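Local coordinates for cyclic nucleotide-binding protein (Brucella abortus biovar 1, PDB 5D1I) that is of unknown function but carries a cyclic nucleotide-binding domain, a beta barrel of the kind found in cyclic nucleotide-responsive regulators, and may belong to a transcription factor family, at residues Asp58-His72 with Arg101-Arg115. Sequence-based numbering, arbitrary orientation.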
ATOM      1  N   ASP A  58       1.659 -16.432  -3.992  1.00 20.32           N
ATOM      2  CA  ASP A  58       2.426 -16.614  -2.762  1.00 26.95           C
ATOM      3  C   ASP A  58       3.416 -15.478  -2.540  1.00 25.36           C
ATOM      4  O   ASP A  58       4.325 -15.582  -1.714  1.00 26.03           O
ATOM      5  CB  ASP A  58       3.168 -17.956  -2.780  1.00 33.62           C
ATOM      6  CG  ASP A  58       4.142 -18.082  -3.943  1.00 45.87           C
ATOM      7  OD1 ASP A  58       4.362 -17.091  -4.672  1.00 48.01           O
ATOM      8  OD2 ASP A  58       4.701 -19.185  -4.127  1.00 56.59           O
ATOM      9  N   CYS A  59       3.245 -14.395  -3.287  1.00 17.61           N
ATOM     10  CA  CYS A  59       4.170 -13.277  -3.189  1.00 13.83           C
ATOM     11  C   CYS A  59       3.541 -12.001  -3.700  1.00 12.88           C
ATOM     12  O   CYS A  59       2.572 -12.035  -4.459  1.00 13.89           O
ATOM     13  CB  CYS A  59       5.452 -13.568  -3.969  1.00 20.38           C
ATOM     14  SG  CYS A  59       5.212 -13.650  -5.759  1.00 28.66           S
ATOM     15  N   ALA A  60       4.112 -10.876  -3.284  1.00 13.05           N
ATOM     16  CA  ALA A  60       3.666  -9.569  -3.729  1.00  9.68           C
ATOM     17  C   ALA A  60       4.757  -8.898  -4.542  1.00 11.85           C
ATOM     18  O   ALA A  60       5.946  -9.134  -4.323  1.00 13.29           O
ATOM     19  CB  ALA A  60       3.276  -8.699  -2.540  1.00 17.84           C
ATOM     20  N   TYR A  61       4.339  -8.067  -5.487  1.00 10.48           N
ATOM     21  CA  TYR A  61       5.262  -7.301  -6.310  1.00 10.49           C
ATOM     22  C   TYR A  61       5.041  -5.819  -6.076  1.00 16.32           C
ATOM     23  O   TYR A  61       3.909  -5.346  -6.115  1.00 14.53           O
ATOM     24  CB  TYR A  61       5.070  -7.620  -7.795  1.00 10.38           C
ATOM     25  CG  TYR A  61       5.296  -9.068  -8.165  1.00 11.16           C
ATOM     26  CD1 TYR A  61       6.557  -9.520  -8.529  1.00 17.51           C
ATOM     27  CD2 TYR A  61       4.246  -9.980  -8.168  1.00 12.35           C
ATOM     28  CE1 TYR A  61       6.773 -10.838  -8.872  1.00 16.59           C
ATOM     29  CE2 TYR A  61       4.454 -11.304  -8.514  1.00 12.23           C
ATOM     30  CZ  TYR A  61       5.720 -11.726  -8.863  1.00 17.79           C
ATOM     31  OH  TYR A  61       5.942 -13.039  -9.212  1.00 25.39           O
ATOM     32  N   ILE A  62       6.122  -5.084  -5.842  1.00 10.57           N
ATOM     33  CA  ILE A  62       6.028  -3.639  -5.716  1.00  9.35           C
ATOM     34  C   ILE A  62       6.789  -3.014  -6.869  1.00  9.93           C
ATOM     35  O   ILE A  62       7.946  -3.357  -7.112  1.00 12.15           O
ATOM     36  CB  ILE A  62       6.590  -3.126  -4.369  1.00 13.26           C
ATOM     37  CG1 ILE A  62       5.790  -3.693  -3.190  1.00 17.64           C
ATOM     38  CG2 ILE A  62       6.560  -1.614  -4.323  1.00 14.14           C
ATOM     39  CD1 ILE A  62       6.294  -5.026  -2.674  1.00 23.17           C
ATOM     40  N   ILE A  63       6.133  -2.116  -7.594  1.00  9.93           N
ATOM     41  CA  ILE A  63       6.763  -1.460  -8.733  1.00 10.65           C
ATOM     42  C   ILE A  63       7.718  -0.369  -8.275  1.00 15.45           C
ATOM     43  O   ILE A  63       7.352   0.485  -7.469  1.00 11.08           O
ATOM     44  CB  ILE A  63       5.722  -0.845  -9.682  1.00 13.08           C
ATOM     45  CG1 ILE A  63       4.766  -1.918 -10.196  1.00 10.63           C
ATOM     46  CG2 ILE A  63       6.412  -0.147 -10.853  1.00 13.97           C
ATOM     47  CD1 ILE A  63       3.676  -1.371 -11.098  1.00 10.91           C
ATOM     48  N   VAL A  64       8.942  -0.412  -8.789  1.00 14.19           N
ATOM     49  CA  VAL A  64       9.925   0.630  -8.532  1.00 16.00           C
ATOM     50  C   VAL A  64       9.946   1.620  -9.691  1.00 19.77           C
ATOM     51  O   VAL A  64       9.725   2.815  -9.506  1.00 17.83           O
ATOM     52  CB  VAL A  64      11.332   0.043  -8.326  1.00 20.42           C
ATOM     53  CG1 VAL A  64      12.357   1.156  -8.144  1.00 17.47           C
ATOM     54  CG2 VAL A  64      11.343  -0.896  -7.132  1.00 19.43           C
ATOM     55  N   THR A  65      10.218   1.115 -10.889  1.00 16.41           N
ATOM     56  CA  THR A  65      10.134   1.932 -12.095  1.00 17.60           C
ATOM     57  C   THR A  65       9.370   1.180 -13.179  1.00 20.67           C
ATOM     58  O   THR A  65       9.406  -0.046 -13.227  1.00 15.29           O
ATOM     59  CB  THR A  65      11.529   2.325 -12.635  1.00 18.84           C
ATOM     60  OG1 THR A  65      12.269   1.143 -12.964  1.00 19.89           O
ATOM     61  CG2 THR A  65      12.303   3.136 -11.607  1.00 22.26           C
ATOM     62  N   GLY A  66       8.677   1.916 -14.042  1.00 19.62           N
ATOM     63  CA  GLY A  66       7.985   1.308 -15.165  1.00 17.19           C
ATOM     64  C   GLY A  66       6.474   1.388 -15.077  1.00 20.42           C
ATOM     65  O   GLY A  66       5.921   2.050 -14.197  1.00 19.36           O
ATOM     66  N   THR A  67       5.803   0.707 -16.001  1.00 15.65           N
ATOM     67  CA  THR A  67       4.348   0.733 -16.063  1.00 15.22           C
ATOM     68  C   THR A  67       3.794  -0.655 -16.357  1.00 16.97           C
ATOM     69  O   THR A  67       4.267  -1.354 -17.260  1.00 16.13           O
ATOM     70  CB  THR A  67       3.837   1.716 -17.142  1.00 19.57           C
ATOM     71  OG1 THR A  67       4.453   2.997 -16.960  1.00 30.13           O
ATOM     72  CG2 THR A  67       2.327   1.865 -17.058  1.00 24.46           C
ATOM     73  N   ILE A  68       2.783  -1.037 -15.591  1.00 14.24           N
ATOM     74  CA  ILE A  68       2.131  -2.323 -15.743  1.00 14.27           C
ATOM     75  C   ILE A  68       0.639  -2.111 -15.965  1.00 18.71           C
ATOM     76  O   ILE A  68      -0.004  -1.374 -15.220  1.00 18.30           O
ATOM     77  CB  ILE A  68       2.358  -3.213 -14.505  1.00 13.19           C
ATOM     78  CG1 ILE A  68       3.783  -3.769 -14.502  1.00 13.46           C
ATOM     79  CG2 ILE A  68       1.339  -4.344 -14.447  1.00 13.17           C
ATOM     80  CD1 ILE A  68       4.145  -4.502 -13.226  1.00 17.04           C
ATOM     81  N   THR A  69       0.096  -2.737 -17.003  1.00 15.48           N
ATOM     82  CA  THR A  69      -1.341  -2.702 -17.232  1.00 15.82           C
ATOM     83  C   THR A  69      -2.027  -3.879 -16.548  1.00 16.39           C
ATOM     84  O   THR A  69      -1.651  -5.035 -16.756  1.00 15.97           O
ATOM     85  CB  THR A  69      -1.669  -2.717 -18.733  1.00 17.58           C
ATOM     86  OG1 THR A  69      -1.245  -1.485 -19.317  1.00 23.12           O
ATOM     87  CG2 THR A  69      -3.162  -2.880 -18.955  1.00 21.83           C
ATOM     88  N   LEU A  70      -3.020  -3.574 -15.716  1.00 14.54           N
ATOM     89  CA  LEU A  70      -3.850  -4.594 -15.089  1.00 14.24           C
ATOM     90  C   LEU A  70      -5.050  -4.870 -15.976  1.00 15.50           C
ATOM     91  O   LEU A  70      -5.652  -3.943 -16.512  1.00 18.20           O
ATOM     92  CB  LEU A  70      -4.316  -4.148 -13.703  1.00 14.96           C
ATOM     93  CG  LEU A  70      -3.244  -3.694 -12.714  1.00 11.92           C
ATOM     94  CD1 LEU A  70      -3.883  -3.352 -11.375  1.00 13.86           C
ATOM     95  CD2 LEU A  70      -2.180  -4.767 -12.543  1.00 11.76           C
ATOM     96  N   PHE A  71      -5.410  -6.139 -16.133  1.00 16.09           N
ATOM     97  CA  PHE A  71      -6.498  -6.483 -17.038  1.00 17.58           C
ATOM     98  C   PHE A  71      -7.284  -7.704 -16.576  1.00 17.83           C
ATOM     99  O   PHE A  71      -6.827  -8.467 -15.727  1.00 17.05           O
ATOM    100  CB  PHE A  71      -5.953  -6.719 -18.456  1.00 19.43           C
ATOM    101  CG  PHE A  71      -4.909  -7.806 -18.543  1.00 19.32           C
ATOM    102  CD1 PHE A  71      -5.279  -9.134 -18.712  1.00 20.28           C
ATOM    103  CD2 PHE A  71      -3.562  -7.499 -18.473  1.00 18.73           C
ATOM    104  CE1 PHE A  71      -4.320 -10.132 -18.799  1.00 21.47           C
ATOM    105  CE2 PHE A  71      -2.601  -8.491 -18.557  1.00 19.06           C
ATOM    106  CZ  PHE A  71      -2.979  -9.807 -18.722  1.00 20.03           C
ATOM    107  N   HIS A  72      -8.478  -7.870 -17.138  1.00 19.10           N
ATOM    108  CA  HIS A  72      -9.272  -9.071 -16.919  1.00 19.82           C
ATOM    109  C   HIS A  72      -9.303  -9.897 -18.193  1.00 21.84           C
ATOM    110  O   HIS A  72      -9.380  -9.345 -19.287  1.00 27.62           O
ATOM    111  CB  HIS A  72     -10.697  -8.721 -16.483  1.00 20.83           C
ATOM    112  CG  HIS A  72     -10.804  -8.299 -15.051  1.00 21.61           C
ATOM    113  ND1 HIS A  72     -10.342  -9.076 -14.011  1.00 17.33           N
ATOM    114  CD2 HIS A  72     -11.325  -7.185 -14.484  1.00 26.43           C
ATOM    115  CE1 HIS A  72     -10.568  -8.457 -12.866  1.00 26.11           C
ATOM    116  NE2 HIS A  72     -11.163  -7.306 -13.125  1.00 16.25           N
ATOM    117  N   ARG A 101      -4.472 -14.512  -7.932  1.00 17.03           N
ATOM    118  CA  ARG A 101      -4.301 -13.244  -8.632  1.00 15.44           C
ATOM    119  C   ARG A 101      -5.638 -12.689  -9.113  1.00 16.48           C
ATOM    120  O   ARG A 101      -6.315 -13.304  -9.939  1.00 15.28           O
ATOM    121  CB  ARG A 101      -3.343 -13.422  -9.813  1.00 14.32           C
ATOM    122  CG  ARG A 101      -1.985 -13.983  -9.414  1.00 15.03           C
ATOM    123  CD  ARG A 101      -1.201 -13.001  -8.536  1.00 17.66           C
ATOM    124  NE  ARG A 101       0.094 -13.553  -8.146  1.00 17.69           N
ATOM    125  CZ  ARG A 101       0.949 -12.962  -7.316  1.00 16.71           C
ATOM    126  NH1 ARG A 101       0.655 -11.791  -6.776  1.00 14.91           N
ATOM    127  NH2 ARG A 101       2.102 -13.551  -7.022  1.00 17.01           N
ATOM    128  N   LEU A 102      -6.016 -11.526  -8.587  1.00 12.64           N
ATOM    129  CA  LEU A 102      -7.305 -10.919  -8.902  1.00 15.68           C
ATOM    130  C   LEU A 102      -7.399 -10.440 -10.346  1.00 13.58           C
ATOM    131  O   LEU A 102      -8.487 -10.376 -10.921  1.00 20.32           O
ATOM    132  CB  LEU A 102      -7.583  -9.749  -7.960  1.00 15.32           C
ATOM    133  CG  LEU A 102      -7.856 -10.115  -6.500  1.00 18.53           C
ATOM    134  CD1 LEU A 102      -8.078  -8.857  -5.671  1.00 22.13           C
ATOM    135  CD2 LEU A 102      -9.053 -11.045  -6.400  1.00 17.59           C
ATOM    136  N   THR A 103      -6.261 -10.079 -10.925  1.00 13.59           N
ATOM    137  CA  THR A 103      -6.224  -9.606 -12.307  1.00 14.17           C
ATOM    138  C   THR A 103      -5.050 -10.211 -13.056  1.00 14.75           C
ATOM    139  O   THR A 103      -4.193 -10.863 -12.463  1.00 21.14           O
ATOM    140  CB  THR A 103      -6.084  -8.077 -12.390  1.00 13.49           C
ATOM    141  OG1 THR A 103      -4.711  -7.727 -12.181  1.00 12.77           O
ATOM    142  CG2 THR A 103      -6.945  -7.381 -11.337  1.00 15.22           C
ATOM    143  N   GLY A 104      -5.008  -9.981 -14.362  1.00 15.80           N
ATOM    144  CA  GLY A 104      -3.796 -10.221 -15.120  1.00 16.36           C
ATOM    145  C   GLY A 104      -2.924  -8.989 -14.971  1.00 15.41           C
ATOM    146  O   GLY A 104      -3.391  -7.951 -14.501  1.00 15.32           O
ATOM    147  N   ALA A 105      -1.658  -9.101 -15.351  1.00 15.63           N
ATOM    148  CA  ALA A 105      -0.733  -7.975 -15.295  1.00 14.98           C
ATOM    149  C   ALA A 105       0.366  -8.149 -16.328  1.00 16.06           C
ATOM    150  O   ALA A 105       1.004  -9.196 -16.385  1.00 16.62           O
ATOM    151  CB  ALA A 105      -0.134  -7.844 -13.908  1.00 17.56           C
ATOM    152  N   VAL A 106       0.583  -7.121 -17.142  1.00 16.53           N
ATOM    153  CA  VAL A 106       1.629  -7.147 -18.155  1.00 17.72           C
ATOM    154  C   VAL A 106       2.415  -5.839 -18.127  1.00 17.32           C
ATOM    155  O   VAL A 106       1.843  -4.764 -17.956  1.00 16.82           O
ATOM    156  CB  VAL A 106       1.039  -7.386 -19.569  1.00 19.52           C
ATOM    157  CG1 VAL A 106       0.057  -6.284 -19.938  1.00 21.24           C
ATOM    158  CG2 VAL A 106       2.145  -7.496 -20.614  1.00 20.98           C
ATOM    159  N   ALA A 107       3.733  -5.938 -18.268  1.00 17.68           N
ATOM    160  CA  ALA A 107       4.578  -4.754 -18.339  1.00 17.64           C
ATOM    161  C   ALA A 107       4.385  -4.045 -19.671  1.00 19.06           C
ATOM    162  O   ALA A 107       4.577  -4.646 -20.726  1.00 20.56           O
ATOM    163  CB  ALA A 107       6.040  -5.129 -18.147  1.00 17.87           C
ATOM    164  N   ASP A 108       4.000  -2.773 -19.618  1.00 18.78           N
ATOM    165  CA  ASP A 108       3.859  -1.960 -20.825  1.00 20.26           C
ATOM    166  C   ASP A 108       5.221  -1.568 -21.367  1.00 22.94           C
ATOM    167  O   ASP A 108       5.450  -1.563 -22.573  1.00 22.97           O
ATOM    168  CB  ASP A 108       3.040  -0.701 -20.542  1.00 24.23           C
ATOM    169  CG  ASP A 108       1.653  -1.014 -20.025  1.00 28.35           C
ATOM    170  OD1 ASP A 108       1.129  -2.098 -20.348  1.00 33.01           O
ATOM    171  OD2 ASP A 108       1.084  -0.178 -19.295  1.00 36.08           O
ATOM    172  N   VAL A 109       6.117  -1.212 -20.457  1.00 23.06           N
ATOM    173  CA  VAL A 109       7.485  -0.856 -20.802  1.00 21.20           C
ATOM    174  C   VAL A 109       8.410  -1.632 -19.879  1.00 20.38           C
ATOM    175  O   VAL A 109       7.932  -2.331 -18.980  1.00 19.12           O
ATOM    176  CB  VAL A 109       7.739   0.652 -20.657  1.00 21.28           C
ATOM    177  CG1 VAL A 109       6.861   1.436 -21.621  1.00 22.38           C
ATOM    178  CG2 VAL A 109       7.483   1.089 -19.222  1.00 19.54           C
ATOM    179  N   GLU A 110       9.720  -1.522 -20.092  1.00 22.59           N
ATOM    180  CA  GLU A 110      10.665  -2.168 -19.187  1.00 20.64           C
ATOM    181  C   GLU A 110      10.383  -1.700 -17.768  1.00 18.93           C
ATOM    182  O   GLU A 110      10.357  -0.502 -17.496  1.00 21.70           O
ATOM    183  CB  GLU A 110      12.114  -1.874 -19.562  1.00 24.97           C
ATOM    184  CG  GLU A 110      13.099  -2.561 -18.629  1.00 21.52           C
ATOM    185  CD  GLU A 110      14.540  -2.331 -19.021  1.00 33.70           C
ATOM    186  OE1 GLU A 110      15.046  -3.085 -19.874  1.00 38.03           O
ATOM    187  OE2 GLU A 110      15.163  -1.399 -18.472  1.00 37.04           O
ATOM    188  N   THR A 111      10.146  -2.656 -16.879  1.00 17.91           N
ATOM    189  CA  THR A 111       9.639  -2.364 -15.543  1.00 17.47           C
ATOM    190  C   THR A 111      10.426  -3.126 -14.488  1.00 23.66           C
ATOM    191  O   THR A 111      10.707  -4.316 -14.645  1.00 23.91           O
ATOM    192  CB  THR A 111       8.139  -2.720 -15.438  1.00 15.58           C
ATOM    193  OG1 THR A 111       7.399  -1.909 -16.356  1.00 16.13           O
ATOM    194  CG2 THR A 111       7.606  -2.494 -14.026  1.00 14.15           C
ATOM    195  N   GLU A 112      10.790  -2.432 -13.418  1.00 20.38           N
ATOM    196  CA  GLU A 112      11.526  -3.053 -12.332  1.00 14.99           C
ATOM    197  C   GLU A 112      10.645  -3.182 -11.109  1.00 14.83           C
ATOM    198  O   GLU A 112      10.048  -2.205 -10.653  1.00 16.21           O
ATOM    199  CB  GLU A 112      12.785  -2.253 -11.999  1.00 23.40           C
ATOM    200  CG  GLU A 112      13.511  -2.766 -10.775  1.00 34.60           C
ATOM    201  CD  GLU A 112      14.986  -2.431 -10.792  1.00 45.29           C
ATOM    202  OE1 GLU A 112      15.572  -2.295  -9.698  1.00 44.35           O
ATOM    203  OE2 GLU A 112      15.561  -2.316 -11.895  1.00 37.27           O
ATOM    204  N   VAL A 113      10.556  -4.399 -10.587  1.00 14.23           N
ATOM    205  CA  VAL A 113       9.710  -4.668  -9.437  1.00 12.42           C
ATOM    206  C   VAL A 113      10.493  -5.318  -8.305  1.00 13.51           C
ATOM    207  O   VAL A 113      11.515  -5.967  -8.523  1.00 19.94           O
ATOM    208  CB  VAL A 113       8.517  -5.578  -9.801  1.00 17.07           C
ATOM    209  CG1 VAL A 113       7.609  -4.901 -10.820  1.00 12.14           C
ATOM    210  CG2 VAL A 113       9.009  -6.922 -10.321  1.00 15.72           C
ATOM    211  N   ILE A 114       9.995  -5.124  -7.093  1.00 13.54           N
ATOM    212  CA  ILE A 114      10.510  -5.793  -5.913  1.00 17.25           C
ATOM    213  C   ILE A 114       9.562  -6.931  -5.559  1.00 17.02           C
ATOM    214  O   ILE A 114       8.371  -6.697  -5.360  1.00 14.01           O
ATOM    215  CB  ILE A 114      10.629  -4.818  -4.729  1.00 23.00           C
ATOM    216  CG1 ILE A 114      11.806  -3.866  -4.938  1.00 30.62           C
ATOM    217  CG2 ILE A 114      10.766  -5.572  -3.427  1.00 23.96           C
ATOM    218  CD1 ILE A 114      11.854  -2.734  -3.936  1.00 29.83           C
ATOM    219  N   ARG A 115      10.069  -8.159  -5.504  1.00 13.81           N
ATOM    220  CA  ARG A 115       9.222  -9.295  -5.159  1.00 14.44           C
ATOM    221  C   ARG A 115       9.392  -9.698  -3.703  1.00 15.85           C
ATOM    222  O   ARG A 115      10.494 -10.020  -3.261  1.00 17.38           O
ATOM    223  CB  ARG A 115       9.517 -10.496  -6.056  1.00 14.94           C
ATOM    224  CG  ARG A 115       8.559 -11.660  -5.835  1.00 14.98           C
ATOM    225  CD  ARG A 115       8.997 -12.911  -6.594  1.00 26.81           C
ATOM    226  NE  ARG A 115      10.107 -13.585  -5.932  1.00 39.58           N
ATOM    227  CZ  ARG A 115       9.966 -14.599  -5.082  1.00 48.59           C
ATOM    228  NH1 ARG A 115       8.758 -15.068  -4.799  1.00 44.06           N
ATOM    229  NH2 ARG A 115      11.034 -15.150  -4.520  1.00 56.80           N
TER
HETATM  230  O   HOH W   1      12.084   0.373 -15.382  1.00 24.65           O
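Strands 59-63 and 111-115 run antiparallel at 139°, and beyond a corner at Val-64 the strands 68-72 and 104-107 pair again at 158°. Ile-62 and Ile-114 exchange both backbone hydrogen bonds, as do Thr-69 and Val-106. At the far end of the first pairing Val-64 and Thr-65 both face Glu-112, a classic beta bulge; Val-64 N gives Glu-112 O a 2.8 Å bond, Thr-65 N a weak one. Both segments thus pass from one sheet to the other of the cupin-type beta barrel expected of a cyclic nucleotide-binding domain. Where the second pairing begins, Thr-69 OG1 lies 2.7 Å from both OD1 and OD2 of Asp-108, while Asp-108 N bonds Thr-67 O. Gly-66, with a positive phi, packs its CA on OG1 of Thr-111, where a CB would clash; that OG1 donates to Val-109 O and weakly accepts from Thr-67 N. Inside the barrel, Ile-68 reaches Ala-105 with CG2 and Val-113 with CD1. Phe-71, its CG set between backbone N and carbonyl carbon (chi1 58°), lays a ring face over Gly-104, CA standing 3.8 Å from the ring centroid in a CH-pi contact. Arg-101 NH1 and NH2 share Cys-59 O through two weak bonds of 3.0 Å each, and Phe-51 adds a cation-pi contact. The aliphatic part of Arg-115 runs alongside Tyr-61, Arg-115 CG 3.6 Å from Tyr-61 CE1, before its NE meets Glu-40 in a salt bridge.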